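Local coordinates for membrane attack complex assembly inhibitor BGA71 (Borreliella bavariensis, PDB 6FMH), which inhibits assembly of the complement membrane attack complex and, as an outer surface protein, probably shields the Lyme disease spirochaete from lysis by serum, at residues Q149-A152 against K153-E157; D174-A177 against T178-E182; T78-E81 against I82-L86. All blocks are in the same frame, centred on the assembly; numbering follows the deposited sequence.

Interaction 1. Residues Q149-A152 against K153-E157; sequences QNFA and KKLNE
The trans first torsions of Phe-151 (chi1 167°) and Leu-155 (chi1 -175°) set each CG opposite its backbone N and beside its own carbonyl carbon, and the two side chains leave the helix side by side, pointing the same way. They stand four residues apart, one turn of the long alpha-helix 127-163, in the all-helical fold of the BbCRASP-1 family. CD2 of Leu-155 comes to 3.6 Å from CE2 of Phe-151 and 3.7 Å from its CZ, so this methyl meets the outer end of the ring, at an oblique approach. CB of Leu-155 lies over one face, 4.2 Å above the plane of the Phe-151 ring but displaced toward its rim. The pair is buried: Phe-151 also packs on Thr-64 and Ser-68 of helix 55-68 and on Phe-99, Val-104 and Ile-107 of helix 90-123. In the backbone, the regular i to i+4 ladder runs on, with Lys-153 N hydrogen-bonded to Gln-149 O at 2.9 Å and Lys-154 N to Asn-150 O at 3.0 Å. On another side of the helix, against the C-terminal residues Tyr-184 and Phe-190, Lys-154 turns its bent chain to a salt bridge between its NZ and OE1 of Glu-157, modelled so short that its length is doubtful at this resolution.

A second side-chain contact is polar. Ala-152 O receives two donors from Asn-156: the backbone N at 3.0 Å and the side-chain ND2 at 2.9 Å. The amide of Asn-156 is gripped from outside the helix as well, since OD1 accepts from Lys-75 NZ and ND2 also donates to Ser-68 O, which limits its rotation. The two Asn-156 donors reach Ala-152 O from opposite faces of its carbonyl plane, ND2 standing 48° out of it.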
ATOM      1  N   GLN A 149       0.106 -18.378  -7.596  1.00 15.13           N
ATOM      2  CA  GLN A 149      -0.194 -19.767  -7.205  1.00 16.37           C
ATOM      3  C   GLN A 149       0.646 -20.732  -8.016  1.00 14.67           C
ATOM      4  O   GLN A 149       1.037 -21.761  -7.515  1.00 13.47           O
ATOM      5  CB  GLN A 149      -1.706 -20.070  -7.342  1.00 18.70           C
ATOM      6  CG  GLN A 149      -2.540 -19.611  -6.163  1.00 22.34           C
ATOM      7  CD  GLN A 149      -4.015 -19.513  -6.517  1.00 25.53           C
ATOM      8  OE1 GLN A 149      -4.559 -20.377  -7.212  1.00 25.24           O
ATOM      9  NE2 GLN A 149      -4.677 -18.447  -6.040  1.00 30.10           N
ATOM     10  N   ASN A 150       0.783 -20.472  -9.316  1.00 14.07           N
ATOM     11  CA  ASN A 150       1.477 -21.445 -10.180  1.00 13.40           C
ATOM     12  C   ASN A 150       2.916 -21.416  -9.852  1.00 13.19           C
ATOM     13  O   ASN A 150       3.537 -22.463  -9.726  1.00 15.28           O
ATOM     14  CB  ASN A 150       1.269 -21.180 -11.666  1.00 13.18           C
ATOM     15  CG  ASN A 150      -0.176 -21.249 -12.080  1.00 13.14           C
ATOM     16  OD1 ASN A 150      -0.631 -20.483 -12.949  1.00 14.71           O
ATOM     17  ND2 ASN A 150      -0.910 -22.174 -11.515  1.00 13.10           N
ATOM     18  N   PHE A 151       3.450 -20.232  -9.622  1.00 12.30           N
ATOM     19  CA  PHE A 151       4.811 -20.143  -9.096  1.00 11.92           C
ATOM     20  C   PHE A 151       5.016 -20.942  -7.797  1.00 11.25           C
ATOM     21  O   PHE A 151       6.008 -21.599  -7.629  1.00 10.99           O
ATOM     22  CB  PHE A 151       5.192 -18.677  -8.860  1.00 12.23           C
ATOM     23  CG  PHE A 151       6.449 -18.508  -8.046  1.00 13.27           C
ATOM     24  CD1 PHE A 151       7.732 -18.529  -8.654  1.00 13.06           C
ATOM     25  CD2 PHE A 151       6.378 -18.341  -6.677  1.00 13.03           C
ATOM     26  CE1 PHE A 151       8.884 -18.384  -7.889  1.00 12.71           C
ATOM     27  CE2 PHE A 151       7.524 -18.193  -5.930  1.00 13.24           C
ATOM     28  CZ  PHE A 151       8.783 -18.220  -6.520  1.00 12.58           C
ATOM     29  N   ALA A 152       4.069 -20.832  -6.870  1.00 11.45           N
ATOM     30  CA  ALA A 152       4.145 -21.478  -5.566  1.00 11.13           C
ATOM     31  C   ALA A 152       4.151 -22.984  -5.746  1.00 12.25           C
ATOM     32  O   ALA A 152       4.922 -23.714  -5.112  1.00 11.42           O
ATOM     33  CB  ALA A 152       2.987 -21.026  -4.697  1.00 10.81           C
ATOM     34  N   LYS A 153       3.263 -23.458  -6.613  1.00 13.65           N
ATOM     35  CA  LYS A 153       3.187 -24.882  -6.895  1.00 14.88           C
ATOM     36  C   LYS A 153       4.587 -25.323  -7.374  1.00 14.18           C
ATOM     37  O   LYS A 153       5.217 -26.167  -6.747  1.00 14.05           O
ATOM     38  CB  LYS A 153       2.118 -25.153  -7.926  1.00 16.23           C
ATOM     39  CG  LYS A 153       1.499 -26.540  -7.863  1.00 18.16           C
ATOM     40  CD  LYS A 153       0.412 -26.625  -6.775  1.00 19.27           C
ATOM     41  CE  LYS A 153      -0.204 -28.048  -6.719  1.00 20.24           C
ATOM     42  NZ  LYS A 153      -1.116 -28.245  -5.549  1.00 20.04           N
ATOM     43  N   LYS A 154       5.109 -24.614  -8.370  1.00 12.99           N
ATOM     44  CA  LYS A 154       6.423 -24.872  -8.870  1.00 12.43           C
ATOM     45  C   LYS A 154       7.489 -24.804  -7.818  1.00 11.90           C
ATOM     46  O   LYS A 154       8.381 -25.642  -7.797  1.00 12.22           O
ATOM     47  CB  LYS A 154       6.790 -23.889  -9.963  1.00 12.89           C
ATOM     48  CG  LYS A 154       7.870 -24.424 -10.897  1.00 13.70           C
ATOM     49  CD  LYS A 154       7.263 -25.246 -12.011  1.00 13.91           C
ATOM     50  CE  LYS A 154       8.296 -26.041 -12.781  1.00 14.09           C
ATOM     51  NZ  LYS A 154       8.175 -27.523 -12.631  1.00 13.98           N
ATOM     52  N   LEU A 155       7.412 -23.813  -6.930  1.00 11.09           N
ATOM     53  CA  LEU A 155       8.422 -23.643  -5.870  1.00 10.23           C
ATOM     54  C   LEU A 155       8.447 -24.805  -4.844  1.00 10.29           C
ATOM     55  O   LEU A 155       9.516 -25.192  -4.348  1.00  9.95           O
ATOM     56  CB  LEU A 155       8.232 -22.322  -5.176  1.00  9.48           C
ATOM     57  CG  LEU A 155       9.266 -21.903  -4.103  1.00  9.19           C
ATOM     58  CD1 LEU A 155      10.694 -21.984  -4.606  1.00  9.22           C
ATOM     59  CD2 LEU A 155       8.973 -20.516  -3.608  1.00  8.91           C
ATOM     60  N   ASN A 156       7.299 -25.419  -4.595  1.00 10.31           N
ATOM     61  CA  ASN A 156       7.267 -26.572  -3.683  1.00 10.11           C
ATOM     62  C   ASN A 156       7.861 -27.819  -4.309  1.00 10.54           C
ATOM     63  O   ASN A 156       8.566 -28.606  -3.640  1.00  9.42           O
ATOM     64  CB  ASN A 156       5.882 -26.779  -3.163  1.00  9.40           C
ATOM     65  CG  ASN A 156       5.584 -25.809  -2.078  1.00  9.60           C
ATOM     66  OD1 ASN A 156       6.086 -25.942  -0.980  1.00  9.07           O
ATOM     67  ND2 ASN A 156       4.784 -24.765  -2.387  1.00 10.12           N
ATOM     68  N   GLU A 157       7.598 -27.949  -5.613  1.00 11.47           N
ATOM     69  CA  GLU A 157       8.165 -29.018  -6.407  1.00 13.03           C
ATOM     70  C   GLU A 157       9.709 -28.907  -6.461  1.00 11.78           C
ATOM     71  O   GLU A 157      10.431 -29.898  -6.427  1.00 10.66           O
ATOM     72  CB  GLU A 157       7.588 -29.065  -7.829  1.00 15.94           C
ATOM     73  CG  GLU A 157       8.561 -29.854  -8.649  1.00 19.09           C
ATOM     74  CD  GLU A 157       8.364 -29.774 -10.101  1.00 22.43           C
ATOM     75  OE1 GLU A 157       7.871 -28.766 -10.580  1.00 29.30           O
ATOM     76  OE2 GLU A 157       8.727 -30.715 -10.783  1.00 24.90           O
TER

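Interaction 2. Residues D174-A177 against T178-E182; sequences DALA and TYMKE
Thr-178 folds its hydroxyl back onto the preceding turn: with chi1 at -56°, OG1 sits beside its own backbone N and donates to Asp-174 O at 3.1 Å. That carbonyl also takes the Thr-178 N-H at 3.1 Å, the two donors arriving from opposite faces of its plane, while CG2 is left trans to the backbone N. Lys-181 makes a different return. Its chain turns at chi3 (-80°) and brings CE to 3.2 Å from Ala-177 O and 4.2 Å from Ala-177 CB, so the aliphatic part curls over a carbonyl whose own bond is to Lys-181 N. Both are i to i+4 contacts along the amphipathic alpha-helix 173-183, near the C-terminus of this helical BbCRASP-1 family protein. Its buried side carries Leu-176 and Met-180, which touch loosely, Leu-176 CD1 to Met-180 CG at 4.4 Å. Met-180 then bends at both chi2 and chi3, and the side chain packs on Phe-99 of helix 90-123. Tyr-179 has CG trans to its backbone N (chi1 180°); its OH is hydrogen-bonded to Asp-161 OD2 and Thr-158 OG1 of helix 127-163, while its CB rests 3.4 Å from Leu-176 O.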
ATOM      1  N   ASP A 174      26.122 -26.644 -11.121  1.00 18.37           N
ATOM      2  CA  ASP A 174      25.822 -26.484 -12.540  1.00 18.03           C
ATOM      3  C   ASP A 174      24.481 -27.092 -12.906  1.00 16.93           C
ATOM      4  O   ASP A 174      23.687 -26.488 -13.593  1.00 15.79           O
ATOM      5  CB  ASP A 174      26.915 -27.123 -13.382  1.00 18.71           C
ATOM      6  CG  ASP A 174      28.246 -26.393 -13.241  1.00 18.95           C
ATOM      7  OD1 ASP A 174      28.284 -25.197 -12.941  1.00 19.18           O
ATOM      8  OD2 ASP A 174      29.276 -27.015 -13.418  1.00 19.82           O
ATOM      9  N   ALA A 175      24.207 -28.267 -12.348  1.00 16.98           N
ATOM     10  CA  ALA A 175      22.922 -28.910 -12.550  1.00 16.78           C
ATOM     11  C   ALA A 175      21.874 -28.007 -11.963  1.00 16.43           C
ATOM     12  O   ALA A 175      20.856 -27.751 -12.598  1.00 15.58           O
ATOM     13  CB  ALA A 175      22.883 -30.293 -11.903  1.00 16.36           C
ATOM     14  N   LEU A 176      22.138 -27.538 -10.734  1.00 16.32           N
ATOM     15  CA  LEU A 176      21.204 -26.677 -10.015  1.00 15.90           C
ATOM     16  C   LEU A 176      20.843 -25.464 -10.865  1.00 15.15           C
ATOM     17  O   LEU A 176      19.666 -25.186 -11.090  1.00 14.25           O
ATOM     18  CB  LEU A 176      21.805 -26.209  -8.711  1.00 16.69           C
ATOM     19  CG  LEU A 176      20.915 -25.272  -7.883  1.00 17.27           C
ATOM     20  CD1 LEU A 176      19.647 -25.986  -7.490  1.00 17.52           C
ATOM     21  CD2 LEU A 176      21.690 -24.818  -6.651  1.00 16.96           C
ATOM     22  N   ALA A 177      21.876 -24.812 -11.406  1.00 13.96           N
ATOM     23  CA  ALA A 177      21.709 -23.641 -12.249  1.00 13.23           C
ATOM     24  C   ALA A 177      20.826 -23.941 -13.454  1.00 12.89           C
ATOM     25  O   ALA A 177      19.981 -23.111 -13.819  1.00 13.62           O
ATOM     26  CB  ALA A 177      23.041 -23.153 -12.733  1.00 13.52           C
ATOM     27  N   THR A 178      20.991 -25.107 -14.053  1.00 11.45           N
ATOM     28  CA  THR A 178      20.213 -25.412 -15.222  1.00 11.89           C
ATOM     29  C   THR A 178      18.744 -25.577 -14.857  1.00 12.12           C
ATOM     30  O   THR A 178      17.866 -25.064 -15.560  1.00 12.17           O
ATOM     31  CB  THR A 178      20.720 -26.687 -15.910  1.00 11.41           C
ATOM     32  OG1 THR A 178      22.094 -26.513 -16.203  1.00 11.64           O
ATOM     33  CG2 THR A 178      19.988 -26.997 -17.157  1.00 11.38           C
ATOM     34  N   TYR A 179      18.508 -26.238 -13.738  1.00 11.97           N
ATOM     35  CA  TYR A 179      17.175 -26.468 -13.280  1.00 12.09           C
ATOM     36  C   TYR A 179      16.440 -25.133 -13.026  1.00 13.29           C
ATOM     37  O   TYR A 179      15.276 -24.967 -13.412  1.00 13.81           O
ATOM     38  CB  TYR A 179      17.227 -27.321 -12.022  1.00 10.92           C
ATOM     39  CG  TYR A 179      15.886 -27.643 -11.420  1.00 10.61           C
ATOM     40  CD1 TYR A 179      15.208 -26.736 -10.652  1.00 10.45           C
ATOM     41  CD2 TYR A 179      15.342 -28.906 -11.554  1.00 10.88           C
ATOM     42  CE1 TYR A 179      13.991 -27.051 -10.096  1.00 10.75           C
ATOM     43  CE2 TYR A 179      14.130 -29.253 -10.973  1.00 10.95           C
ATOM     44  CZ  TYR A 179      13.453 -28.324 -10.258  1.00 11.03           C
ATOM     45  OH  TYR A 179      12.226 -28.640  -9.737  1.00 11.45           O
ATOM     46  N   MET A 180      17.080 -24.237 -12.277  1.00 14.34           N
ATOM     47  CA  MET A 180      16.461 -22.983 -11.935  1.00 14.21           C
ATOM     48  C   MET A 180      16.194 -22.203 -13.205  1.00 18.38           C
ATOM     49  O   MET A 180      15.123 -21.599 -13.347  1.00 20.08           O
ATOM     50  CB  MET A 180      17.351 -22.193 -11.012  1.00 12.41           C
ATOM     51  CG  MET A 180      17.486 -22.768  -9.610  1.00 11.38           C
ATOM     52  SD  MET A 180      16.009 -23.087  -8.674  1.00  9.42           S
ATOM     53  CE  MET A 180      15.407 -21.535  -8.346  1.00  9.18           C
ATOM     54  N   LYS A 181      17.132 -22.257 -14.166  1.00 21.95           N
ATOM     55  CA  LYS A 181      16.925 -21.606 -15.456  1.00 22.68           C
ATOM     56  C   LYS A 181      15.689 -22.157 -16.215  1.00 23.98           C
ATOM     57  O   LYS A 181      14.904 -21.385 -16.764  1.00 24.94           O
ATOM     58  CB  LYS A 181      18.179 -21.757 -16.325  1.00 25.19           C
ATOM     59  CG  LYS A 181      19.173 -20.639 -16.134  1.00 28.06           C
ATOM     60  CD  LYS A 181      20.415 -20.777 -16.997  1.00 29.79           C
ATOM     61  CE  LYS A 181      21.398 -21.772 -16.397  1.00 32.42           C
ATOM     62  NZ  LYS A 181      22.732 -21.756 -17.085  1.00 35.85           N
ATOM     63  N   GLU A 182      15.558 -23.487 -16.280  1.00 23.65           N
ATOM     64  CA  GLU A 182      14.520 -24.144 -17.090  1.00 25.58           C
ATOM     65  C   GLU A 182      13.100 -24.114 -16.427  1.00 23.24           C
ATOM     66  O   GLU A 182      12.072 -24.280 -17.109  1.00 20.82           O
ATOM     67  CB  GLU A 182      14.976 -25.562 -17.560  1.00 29.22           C
ATOM     68  CG  GLU A 182      16.318 -25.551 -18.372  1.00 36.94           C
ATOM     69  CD  GLU A 182      16.348 -24.579 -19.589  1.00 43.53           C
ATOM     70  OE1 GLU A 182      15.454 -24.699 -20.451  1.00 47.54           O
ATOM     71  OE2 GLU A 182      17.258 -23.689 -19.709  1.00 45.46           O
TER

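Interaction 3. Residues T78-E81 against I82-L86; sequences TLKE and ILETL
Ile-82 reaches back over the turn that carries Thr-78 and Leu-79. Its chi1 of -70° places CG1 beside the backbone N, and CG1 lies 3.4 Å from Thr-78 O while CD1, at the end of the longer branch, lies 4.1 Å from Leu-79 CA. The contact belongs to a single alpha-helix, 73-88, one of the helices of the BbCRASP-1 family fold, and is made of i to i+3 and i to i+4 neighbours. Outside it, Ile-82 packs on Tyr-162 of helix 127-163.

Leu-79 carries the apolar contact along the helix. With CG trans to its backbone N (chi1 178°), its CD1 points onward and meets Leu-83 CG at 3.8 Å, the two side chains crossing at a slant; Ile-82 CB stands farther from Leu-79 CD1, at 4.4 Å. Leu-79 also touches Leu-155 of helix 127-163, and Leu-83 touches Phe-99 and Ile-100 of helix 90-123, so this row faces the protein interior.

Lys-80 and Glu-84 approach each other without a salt bridge. Glu-84 OE2 lies 3.1 Å from Lys-80 CE but 4.2 Å from Lys-80 NZ, so the carboxylate crosses the lysine chain nearer CE than NZ. Each polar end has another partner: NZ donates to Asn-40 O, and OE2 is hydrogen-bonded to Thr-44 OG1.

The extended side chain of Glu-81 carries OE2 to a hydrogen bond with Tyr-162 OH. The carbonyl oxygen of Glu-81 has two donors, both from Thr-85. Thr-85 N lies 2.7 Å from Glu-81 O, whereas Thr-85 OG1, at 2.6 Å, donates to Glu-81 O from 48° above the carbonyl plane.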
ATOM      1  N   THR A  78      15.794 -24.034   3.079  1.00 24.31           N
ATOM      2  CA  THR A  78      16.267 -24.803   1.919  1.00 24.92           C
ATOM      3  C   THR A  78      16.425 -23.921   0.702  1.00 25.49           C
ATOM      4  O   THR A  78      17.420 -24.036  -0.049  1.00 26.67           O
ATOM      5  CB  THR A  78      15.245 -25.888   1.588  1.00 24.74           C
ATOM      6  OG1 THR A  78      14.924 -26.583   2.811  1.00 28.36           O
ATOM      7  CG2 THR A  78      15.767 -26.850   0.593  1.00 25.04           C
ATOM      8  N   LEU A  79      15.438 -23.049   0.501  1.00 23.34           N
ATOM      9  CA  LEU A  79      15.481 -22.153  -0.611  1.00 22.79           C
ATOM     10  C   LEU A  79      16.649 -21.208  -0.434  1.00 20.34           C
ATOM     11  O   LEU A  79      17.297 -20.806  -1.398  1.00 21.11           O
ATOM     12  CB  LEU A  79      14.176 -21.354  -0.717  1.00 24.56           C
ATOM     13  CG  LEU A  79      14.104 -20.292  -1.856  1.00 25.80           C
ATOM     14  CD1 LEU A  79      14.709 -20.743  -3.177  1.00 26.19           C
ATOM     15  CD2 LEU A  79      12.677 -19.873  -2.111  1.00 26.18           C
ATOM     16  N   LYS A  80      16.882 -20.810   0.801  1.00 18.82           N
ATOM     17  CA  LYS A  80      18.021 -19.957   1.132  1.00 18.76           C
ATOM     18  C   LYS A  80      19.340 -20.619   0.720  1.00 18.82           C
ATOM     19  O   LYS A  80      20.215 -19.998   0.138  1.00 17.50           O
ATOM     20  CB  LYS A  80      17.999 -19.684   2.622  1.00 19.23           C
ATOM     21  CG  LYS A  80      19.179 -18.914   3.118  1.00 20.25           C
ATOM     22  CD  LYS A  80      18.992 -18.440   4.564  1.00 20.16           C
ATOM     23  CE  LYS A  80      20.301 -17.828   5.028  1.00 19.83           C
ATOM     24  NZ  LYS A  80      20.193 -17.164   6.347  1.00 19.35           N
ATOM     25  N   GLU A  81      19.465 -21.904   1.013  1.00 19.59           N
ATOM     26  CA  GLU A  81      20.665 -22.605   0.649  1.00 20.45           C
ATOM     27  C   GLU A  81      20.811 -22.649  -0.879  1.00 19.24           C
ATOM     28  O   GLU A  81      21.865 -22.328  -1.427  1.00 18.37           O
ATOM     29  CB  GLU A  81      20.668 -23.975   1.297  1.00 23.37           C
ATOM     30  CG  GLU A  81      21.813 -24.899   0.888  1.00 27.51           C
ATOM     31  CD  GLU A  81      21.799 -26.204   1.672  1.00 31.65           C
ATOM     32  OE1 GLU A  81      21.591 -26.118   2.869  1.00 31.46           O
ATOM     33  OE2 GLU A  81      21.994 -27.315   1.120  1.00 35.62           O
ATOM     34  N   ILE A  82      19.744 -23.034  -1.567  1.00 17.74           N
ATOM     35  CA  ILE A  82      19.718 -23.015  -3.021  1.00 17.48           C
ATOM     36  C   ILE A  82      20.257 -21.683  -3.578  1.00 17.00           C
ATOM     37  O   ILE A  82      21.188 -21.674  -4.417  1.00 15.11           O
ATOM     38  CB  ILE A  82      18.298 -23.223  -3.598  1.00 17.53           C
ATOM     39  CG1 ILE A  82      17.848 -24.650  -3.353  1.00 16.33           C
ATOM     40  CG2 ILE A  82      18.329 -22.956  -5.111  1.00 17.89           C
ATOM     41  CD1 ILE A  82      16.384 -24.929  -3.540  1.00 16.45           C
ATOM     42  N   LEU A  83      19.705 -20.584  -3.079  1.00 15.43           N
ATOM     43  CA  LEU A  83      20.079 -19.297  -3.619  1.00 16.05           C
ATOM     44  C   LEU A  83      21.477 -18.900  -3.256  1.00 17.11           C
ATOM     45  O   LEU A  83      22.167 -18.295  -4.044  1.00 18.22           O
ATOM     46  CB  LEU A  83      19.084 -18.230  -3.189  1.00 15.53           C
ATOM     47  CG  LEU A  83      17.662 -18.410  -3.731  1.00 14.53           C
ATOM     48  CD1 LEU A  83      16.801 -17.362  -3.095  1.00 14.57           C
ATOM     49  CD2 LEU A  83      17.601 -18.335  -5.242  1.00 13.89           C
ATOM     50  N   GLU A  84      21.920 -19.286  -2.068  1.00 20.46           N
ATOM     51  CA  GLU A  84      23.283 -18.972  -1.619  1.00 20.91           C
ATOM     52  C   GLU A  84      24.356 -19.830  -2.269  1.00 19.38           C
ATOM     53  O   GLU A  84      25.451 -19.375  -2.528  1.00 19.50           O
ATOM     54  CB  GLU A  84      23.377 -19.093  -0.111  1.00 23.34           C
ATOM     55  CG  GLU A  84      22.784 -17.893   0.588  1.00 26.35           C
ATOM     56  CD  GLU A  84      22.777 -18.018   2.103  1.00 30.94           C
ATOM     57  OE1 GLU A  84      23.266 -19.027   2.629  1.00 36.95           O
ATOM     58  OE2 GLU A  84      22.327 -17.075   2.769  1.00 33.90           O
ATOM     59  N   THR A  85      24.041 -21.077  -2.545  1.00 18.56           N
ATOM     60  CA  THR A  85      24.902 -21.878  -3.413  1.00 18.28           C
ATOM     61  C   THR A  85      25.132 -21.150  -4.754  1.00 16.92           C
ATOM     62  O   THR A  85      26.268 -20.969  -5.170  1.00 15.77           O
ATOM     63  CB  THR A  85      24.245 -23.232  -3.689  1.00 19.43           C
ATOM     64  OG1 THR A  85      23.809 -23.802  -2.434  1.00 23.34           O
ATOM     65  CG2 THR A  85      25.167 -24.188  -4.417  1.00 18.88           C
ATOM     66  N   LEU A  86      24.044 -20.759  -5.415  1.00 16.39           N
ATOM     67  CA  LEU A  86      24.111 -20.167  -6.752  1.00 16.38           C
ATOM     68  C   LEU A  86      24.858 -18.850  -6.698  1.00 16.53           C
ATOM     69  O   LEU A  86      25.684 -18.574  -7.575  1.00 14.84           O
ATOM     70  CB  LEU A  86      22.706 -19.946  -7.349  1.00 16.39           C
ATOM     71  CG  LEU A  86      21.908 -21.184  -7.733  1.00 16.32           C
ATOM     72  CD1 LEU A  86      20.479 -20.866  -8.152  1.00 15.83           C
ATOM     73  CD2 LEU A  86      22.594 -21.960  -8.832  1.00 16.86           C
TER

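How the interactions relate
All three interactions are single-turn contacts within separate helices, each with a buried apolar pair. The polar part of interaction 1 lies at a helix interface, whereas Thr-178 of interaction 2 is exposed. The centre of interaction 1 lies about 10 Å from the chain's centre, against about 15 Å and about 19 Å for the centres of interactions 3 and 2, and its apolar pair alone includes an aromatic ring. The carbonyl's second donor is an asparagine amide in interaction 1 and a threonine hydroxyl in interactions 2 and 3. The helices also pack together: Leu-155 CD1 meets Leu-79 CD2 at 3.8 Å, and Leu-176 CD2 meets Leu-86 CD2 at 3.7 Å, whereas interactions 1 and 2 touch through Glu-157 and Tyr-179.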